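Local coordinates for protein BtGH115A (Bacteroides thetaiotaomicron, PDB 5BY3) that acts as a family GH115 4-O-methyl-alpha-glucuronidase, a glycoside hydrolase with specificity for decorated arabinogalactans, at residues T481-V485 against T539-A543; W647-K653 against L678-F682. One frame throughout, in Å; residues are numbered along the deposited sequence.

How the interactions relate
From the N terminus, the chain first meets interaction 1, where helix 476-495 presents 481-485 to 539-543 of helix 523-543. The contact closes a loop of 53 intervening residues, about half of them helical, and ties together two neighbouring helices of the helical region. The chain then runs through helices 552-580 and 587-603 before interaction 2 begins. There 647-653 folds onto strand 677-682 across 24 residues that include short strands. The two loops follow in series, without nesting or crossing. Interaction 1 pairs two helices and interaction 2 packs a loop on a strand of the C-terminal beta domain; their centres are about 33 Å apart and their nearest atoms about 18 Å.

Interaction 1: T481-V485 against T539-A543; sequences TILSV and TVEKA
Thr539 and Val485 meet methyl to methyl, and no ring or other flat side-chain group takes part. Thr539 CG2 lies 3.5 Å from Val485 CG2, the two side chains running by one another head to tail. Thr539 chi1 of -55° puts OG1 beside the backbone N and leaves CG2 anti to it, facing Val485, while OG1 hydrogen-bonds to Glu535 O in the preceding turn of its own helix. Val485 uses its other branch as well: CG1 reaches Val540 CG2 at 3.8 Å, the two side chains set roughly perpendicular. The contact is an antiparallel helix pair, its local axes 10.3 Å apart and 158° between their N-to-C directions. Helix 552-580 packs against both members: Tyr555 touches Ile482 and its OH hydrogen-bonds to Val540 O, while Val563 meets Val485 and Val559 meets Val540. At the other end of the contact Ala543 CB rests against two side chains of the facing helix, 4.0 Å from Ile482 CD1 and 3.5 Å from Thr481 OG1. The latter is a van der Waals approach, as is that of the same hydroxyl to Thr539 CG2 at 3.7 Å.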
ATOM      1  N   THR A 481      -0.739  25.471   1.893  1.00 48.33           N
ATOM      2  CA  THR A 481      -0.195  25.669   0.563  1.00 58.03           C
ATOM      3  C   THR A 481       0.045  24.280  -0.083  1.00 62.37           C
ATOM      4  O   THR A 481      -0.132  24.103  -1.294  1.00 74.30           O
ATOM      5  CB  THR A 481       1.041  26.634   0.546  1.00 58.49           C
ATOM      6  OG1 THR A 481       2.244  25.926   0.253  1.00 55.71           O
ATOM      7  CG2 THR A 481       1.222  27.428   1.900  1.00 53.32           C
ATOM      8  N   ILE A 482       0.370  23.292   0.748  1.00 50.46           N
ATOM      9  CA  ILE A 482       0.898  22.020   0.280  1.00 49.86           C
ATOM     10  C   ILE A 482      -0.159  20.973  -0.128  1.00 49.54           C
ATOM     11  O   ILE A 482       0.118  20.139  -0.979  1.00 54.57           O
ATOM     12  CB  ILE A 482       1.953  21.478   1.293  1.00 47.98           C
ATOM     13  CG1 ILE A 482       3.255  22.290   1.208  1.00 45.23           C
ATOM     14  CG2 ILE A 482       2.260  20.003   1.118  1.00 41.63           C
ATOM     15  CD1 ILE A 482       3.640  22.811  -0.171  1.00 45.91           C
ATOM     16  N   LEU A 483      -1.352  21.030   0.465  1.00 48.09           N
ATOM     17  CA  LEU A 483      -2.429  20.083   0.180  1.00 46.49           C
ATOM     18  C   LEU A 483      -2.703  19.937  -1.308  1.00 45.83           C
ATOM     19  O   LEU A 483      -2.812  18.820  -1.797  1.00 43.48           O
ATOM     20  CB  LEU A 483      -3.739  20.406   0.954  1.00 45.44           C
ATOM     21  CG  LEU A 483      -5.080  19.741   0.538  1.00 45.02           C
ATOM     22  CD1 LEU A 483      -5.080  18.216   0.605  1.00 51.16           C
ATOM     23  CD2 LEU A 483      -6.189  20.257   1.399  1.00 44.90           C
ATOM     24  N   SER A 484      -2.847  21.061  -2.002  1.00 44.12           N
ATOM     25  CA  SER A 484      -3.129  21.044  -3.442  1.00 47.06           C
ATOM     26  C   SER A 484      -1.919  20.554  -4.239  1.00 41.47           C
ATOM     27  O   SER A 484      -2.078  19.930  -5.269  1.00 42.96           O
ATOM     28  CB  SER A 484      -3.589  22.422  -3.947  1.00 47.18           C
ATOM     29  OG  SER A 484      -2.494  23.329  -4.001  1.00 51.11           O
ATOM     30  N   VAL A 485      -0.721  20.842  -3.753  1.00 41.62           N
ATOM     31  CA  VAL A 485       0.515  20.288  -4.340  1.00 41.17           C
ATOM     32  C   VAL A 485       0.590  18.752  -4.313  1.00 43.30           C
ATOM     33  O   VAL A 485       0.894  18.119  -5.341  1.00 40.68           O
ATOM     34  CB  VAL A 485       1.751  20.922  -3.714  1.00 38.51           C
ATOM     35  CG1 VAL A 485       2.987  20.114  -3.993  1.00 35.52           C
ATOM     36  CG2 VAL A 485       1.891  22.345  -4.239  1.00 39.67           C
ATOM     37  N   THR A 539       6.113  26.148  -5.587  1.00 44.36           N
ATOM     38  CA  THR A 539       5.350  26.123  -4.335  1.00 40.44           C
ATOM     39  C   THR A 539       6.105  25.450  -3.179  1.00 46.65           C
ATOM     40  O   THR A 539       6.169  25.981  -2.084  1.00 53.83           O
ATOM     41  CB  THR A 539       4.008  25.446  -4.543  1.00 39.00           C
ATOM     42  OG1 THR A 539       3.366  26.116  -5.601  1.00 42.05           O
ATOM     43  CG2 THR A 539       3.064  25.554  -3.307  1.00 36.66           C
ATOM     44  N   VAL A 540       6.712  24.313  -3.459  1.00 45.18           N
ATOM     45  CA  VAL A 540       7.430  23.510  -2.483  1.00 46.37           C
ATOM     46  C   VAL A 540       8.685  24.222  -1.959  1.00 49.92           C
ATOM     47  O   VAL A 540       9.026  24.126  -0.762  1.00 51.64           O
ATOM     48  CB  VAL A 540       7.731  22.136  -3.145  1.00 47.43           C
ATOM     49  CG1 VAL A 540       9.023  21.498  -2.679  1.00 39.16           C
ATOM     50  CG2 VAL A 540       6.520  21.217  -3.002  1.00 48.43           C
ATOM     51  N   GLU A 541       9.353  24.937  -2.860  1.00 51.55           N
ATOM     52  CA  GLU A 541      10.538  25.746  -2.545  1.00 59.51           C
ATOM     53  C   GLU A 541      10.180  26.926  -1.643  1.00 58.89           C
ATOM     54  O   GLU A 541      10.850  27.157  -0.628  1.00 62.53           O
ATOM     55  CB  GLU A 541      11.208  26.246  -3.837  1.00 59.67           C
ATOM     56  CG  GLU A 541      12.688  26.598  -3.694  1.00 60.38           C
ATOM     57  CD  GLU A 541      13.579  25.402  -3.428  1.00 63.31           C
ATOM     58  OE1 GLU A 541      13.337  24.321  -3.983  1.00 66.39           O
ATOM     59  OE2 GLU A 541      14.550  25.540  -2.659  1.00 70.47           O
ATOM     60  N   LYS A 542       9.112  27.640  -2.010  1.00 57.68           N
ATOM     61  CA  LYS A 542       8.657  28.801  -1.247  1.00 59.97           C
ATOM     62  C   LYS A 542       8.160  28.422   0.142  1.00 55.66           C
ATOM     63  O   LYS A 542       8.504  29.104   1.101  1.00 54.84           O
ATOM     64  CB  LYS A 542       7.588  29.618  -1.986  1.00 65.23           C
ATOM     65  CG  LYS A 542       8.048  30.281  -3.292  1.00 83.61           C
ATOM     66  CD  LYS A 542       7.071  31.394  -3.714  1.00 93.36           C
ATOM     67  CE  LYS A 542       6.432  31.186  -5.088  1.00 89.71           C
ATOM     68  NZ  LYS A 542       7.158  31.826  -6.217  1.00 84.71           N
ATOM     69  N   ALA A 543       7.377  27.342   0.254  1.00 50.24           N
ATOM     70  CA  ALA A 543       6.764  26.952   1.527  1.00 46.08           C
ATOM     71  C   ALA A 543       7.769  26.361   2.555  1.00 49.20           C
ATOM     72  O   ALA A 543       7.435  26.274   3.728  1.00 49.50           O
ATOM     73  CB  ALA A 543       5.575  26.032   1.304  1.00 41.84           C
TER

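Interaction 2: W647-K653 against L678-F682; sequences WNAAEAK and LTFSF
Trp647 lays one face of its indole over Phe680, with Phe680 CB 3.6 Å from the centroid of the six-membered ring and almost on its normal, a CH-pi contact. The Phe680 ring runs on from there toward Trp647 CB, so the two rings, with planes at 28°, are slid apart and barely overlap; Phe680 CD2 comes to 3.4 Å from Trp647 CD2. This packing lies in the C-terminal beta domain, whose two antiparallel sheets are consistent with a galactose-binding-domain-like beta sandwich. Strand 646-647 pairs with 766-772 in one sheet and 677-682 with 755-761 in the other, and Leu768 of the first sheet also touches Phe680. Phe682 CD1 approaches the indole edge, near its plane, 3.8 Å from Trp647 CH2; the Phe682 side chain stands roughly upright to that of Trp647, and its ring also meets that of His755. Beyond Trp647 the chain makes a type I beta turn from Asn648 to Glu651. Glu651 N closes the turn on Asn648 O, and an Asx turn overlies its start: Asn648 OD1 accepts from Ala650 N at 3.1 Å, in the carbonyl plane and on a lone pair, and weakly from Glu651 N. The turn brings Asn648 O to the edge of the Phe680 ring and Ala652 CB over one of its faces. Ala652 CB also touches Leu678 CG, while Leu678 CD2 packs on Ala649 CB, 3.9 Å away. The backbones are joined where Lys653 N donates to Thr679 O at 3.0 Å, with a bent N-H...O angle of 140°. The Lys653 chain bends at chi2 (-52°) and then runs out past the Ser681 side chain, setting CE 3.2 Å from Ser681 OG, while Lys653 NZ stays 4.0 Å from that hydroxyl oxygen.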
ATOM      1  N   TRP A 647     -15.765  15.494 -21.846  1.00 58.50           N
ATOM      2  CA  TRP A 647     -16.599  15.402 -20.644  1.00 53.64           C
ATOM      3  C   TRP A 647     -15.949  14.613 -19.533  1.00 55.07           C
ATOM      4  O   TRP A 647     -15.098  13.751 -19.796  1.00 53.65           O
ATOM      5  CB  TRP A 647     -17.916  14.711 -20.972  1.00 59.17           C
ATOM      6  CG  TRP A 647     -18.765  15.470 -21.944  1.00 73.35           C
ATOM      7  CD1 TRP A 647     -19.224  16.754 -21.804  1.00 66.52           C
ATOM      8  CD2 TRP A 647     -19.279  14.992 -23.200  1.00 72.45           C
ATOM      9  NE1 TRP A 647     -19.966  17.104 -22.895  1.00 79.91           N
ATOM     10  CE2 TRP A 647     -20.026  16.042 -23.765  1.00 72.11           C
ATOM     11  CE3 TRP A 647     -19.185  13.780 -23.898  1.00 75.24           C
ATOM     12  CZ2 TRP A 647     -20.669  15.926 -25.001  1.00 63.46           C
ATOM     13  CZ3 TRP A 647     -19.831  13.663 -25.137  1.00 68.05           C
ATOM     14  CH2 TRP A 647     -20.562  14.732 -25.667  1.00 68.84           C
ATOM     15  N   ASN A 648     -16.355  14.952 -18.306  1.00 51.02           N
ATOM     16  CA  ASN A 648     -16.205  14.156 -17.081  1.00 53.06           C
ATOM     17  C   ASN A 648     -17.580  13.590 -16.756  1.00 56.35           C
ATOM     18  O   ASN A 648     -18.582  14.006 -17.349  1.00 56.11           O
ATOM     19  CB  ASN A 648     -15.701  15.031 -15.925  1.00 57.23           C
ATOM     20  CG  ASN A 648     -16.570  16.293 -15.701  1.00 60.85           C
ATOM     21  OD1 ASN A 648     -17.705  16.232 -15.155  1.00 55.60           O
ATOM     22  ND2 ASN A 648     -16.033  17.452 -16.119  1.00 52.69           N
ATOM     23  N   ALA A 649     -17.662  12.670 -15.807  1.00 59.78           N
ATOM     24  CA  ALA A 649     -18.934  11.964 -15.575  1.00 62.20           C
ATOM     25  C   ALA A 649     -20.139  12.826 -15.139  1.00 68.81           C
ATOM     26  O   ALA A 649     -21.291  12.389 -15.267  1.00 71.80           O
ATOM     27  CB  ALA A 649     -18.719  10.794 -14.624  1.00 60.63           C
ATOM     28  N   ALA A 650     -19.865  14.034 -14.636  1.00 69.17           N
ATOM     29  CA  ALA A 650     -20.894  14.918 -14.069  1.00 68.35           C
ATOM     30  C   ALA A 650     -21.352  16.029 -15.025  1.00 72.91           C
ATOM     31  O   ALA A 650     -22.344  16.710 -14.747  1.00 73.69           O
ATOM     32  CB  ALA A 650     -20.434  15.505 -12.735  1.00 61.37           C
ATOM     33  N   GLU A 651     -20.632  16.206 -16.138  1.00 71.06           N
ATOM     34  CA  GLU A 651     -21.091  17.058 -17.243  1.00 66.22           C
ATOM     35  C   GLU A 651     -22.326  16.449 -17.918  1.00 71.07           C
ATOM     36  O   GLU A 651     -23.000  17.115 -18.706  1.00 81.35           O
ATOM     37  CB  GLU A 651     -19.981  17.327 -18.266  1.00 58.67           C
ATOM     38  CG  GLU A 651     -18.822  18.136 -17.709  1.00 64.73           C
ATOM     39  CD  GLU A 651     -18.064  18.973 -18.748  1.00 78.13           C
ATOM     40  OE1 GLU A 651     -17.615  18.445 -19.796  1.00 68.13           O
ATOM     41  OE2 GLU A 651     -17.882  20.191 -18.504  1.00 82.46           O
ATOM     42  N   ALA A 652     -22.627  15.195 -17.587  1.00 69.74           N
ATOM     43  CA  ALA A 652     -23.821  14.514 -18.065  1.00 74.12           C
ATOM     44  C   ALA A 652     -25.085  15.275 -17.680  1.00 79.33           C
ATOM     45  O   ALA A 652     -25.141  15.911 -16.631  1.00 83.63           O
ATOM     46  CB  ALA A 652     -23.871  13.116 -17.490  1.00 71.73           C
ATOM     47  N   LYS A 653     -26.092  15.223 -18.540  1.00 87.16           N
ATOM     48  CA  LYS A 653     -27.438  15.677 -18.191  1.00 88.18           C
ATOM     49  C   LYS A 653     -28.058  14.554 -17.355  1.00 86.92           C
ATOM     50  O   LYS A 653     -27.662  14.367 -16.205  1.00102.60           O
ATOM     51  CB  LYS A 653     -28.277  16.009 -19.444  1.00 86.29           C
ATOM     52  CG  LYS A 653     -27.596  16.853 -20.529  1.00 86.43           C
ATOM     53  CD  LYS A 653     -26.968  18.154 -20.026  1.00 82.90           C
ATOM     54  CE  LYS A 653     -26.597  19.050 -21.195  1.00 82.85           C
ATOM     55  NZ  LYS A 653     -25.319  19.782 -20.983  1.00 85.07           N
ATOM     56  N   LEU A 678     -25.391   7.147 -17.947  1.00 61.50           N
ATOM     57  CA  LEU A 678     -25.132   8.556 -18.184  1.00 62.67           C
ATOM     58  C   LEU A 678     -25.473   8.952 -19.633  1.00 69.57           C
ATOM     59  O   LEU A 678     -25.343   8.149 -20.577  1.00 69.63           O
ATOM     60  CB  LEU A 678     -23.674   8.867 -17.877  1.00 62.74           C
ATOM     61  CG  LEU A 678     -23.320   9.366 -16.472  1.00 66.22           C
ATOM     62  CD1 LEU A 678     -24.229   8.827 -15.355  1.00 55.99           C
ATOM     63  CD2 LEU A 678     -21.835   9.122 -16.210  1.00 56.98           C
ATOM     64  N   THR A 679     -25.889  10.203 -19.793  1.00 65.11           N
ATOM     65  CA  THR A 679     -26.442  10.714 -21.036  1.00 59.70           C
ATOM     66  C   THR A 679     -25.692  12.033 -21.322  1.00 63.95           C
ATOM     67  O   THR A 679     -25.729  12.964 -20.514  1.00 60.02           O
ATOM     68  CB  THR A 679     -27.978  10.894 -20.861  1.00 62.95           C
ATOM     69  OG1 THR A 679     -28.604   9.627 -20.560  1.00 63.36           O
ATOM     70  CG2 THR A 679     -28.663  11.542 -22.085  1.00 55.67           C
ATOM     71  N   PHE A 680     -24.954  12.083 -22.433  1.00 64.45           N
ATOM     72  CA  PHE A 680     -24.180  13.287 -22.817  1.00 68.31           C
ATOM     73  C   PHE A 680     -24.766  13.893 -24.074  1.00 69.68           C
ATOM     74  O   PHE A 680     -25.192  13.163 -24.969  1.00 69.32           O
ATOM     75  CB  PHE A 680     -22.707  12.964 -23.077  1.00 64.98           C
ATOM     76  CG  PHE A 680     -21.990  12.447 -21.881  1.00 63.19           C
ATOM     77  CD1 PHE A 680     -22.018  11.094 -21.570  1.00 60.63           C
ATOM     78  CD2 PHE A 680     -21.312  13.309 -21.049  1.00 64.00           C
ATOM     79  CE1 PHE A 680     -21.382  10.613 -20.447  1.00 59.94           C
ATOM     80  CE2 PHE A 680     -20.661  12.833 -19.929  1.00 60.69           C
ATOM     81  CZ  PHE A 680     -20.698  11.486 -19.625  1.00 56.21           C
ATOM     82  N   SER A 681     -24.761  15.218 -24.156  1.00 64.26           N
ATOM     83  CA  SER A 681     -25.369  15.887 -25.296  1.00 62.09           C
ATOM     84  C   SER A 681     -24.452  16.913 -25.963  1.00 60.31           C
ATOM     85  O   SER A 681     -23.591  17.564 -25.320  1.00 47.36           O
ATOM     86  CB  SER A 681     -26.731  16.493 -24.925  1.00 65.42           C
ATOM     87  OG  SER A 681     -26.565  17.579 -24.028  1.00 77.00           O
ATOM     88  N   PHE A 682     -24.666  17.051 -27.269  1.00 54.65           N
ATOM     89  CA  PHE A 682     -23.818  17.891 -28.082  1.00 61.85           C
ATOM     90  C   PHE A 682     -24.549  18.287 -29.349  1.00 58.81           C
ATOM     91  O   PHE A 682     -25.536  17.635 -29.758  1.00 49.28           O
ATOM     92  CB  PHE A 682     -22.479  17.184 -28.393  1.00 67.29           C
ATOM     93  CG  PHE A 682     -22.628  15.889 -29.153  1.00 63.61           C
ATOM     94  CD1 PHE A 682     -23.019  14.714 -28.505  1.00 63.82           C
ATOM     95  CD2 PHE A 682     -22.376  15.841 -30.517  1.00 65.33           C
ATOM     96  CE1 PHE A 682     -23.171  13.521 -29.204  1.00 62.81           C
ATOM     97  CE2 PHE A 682     -22.521  14.651 -31.222  1.00 70.89           C
ATOM     98  CZ  PHE A 682     -22.915  13.487 -30.562  1.00 65.60           C
TER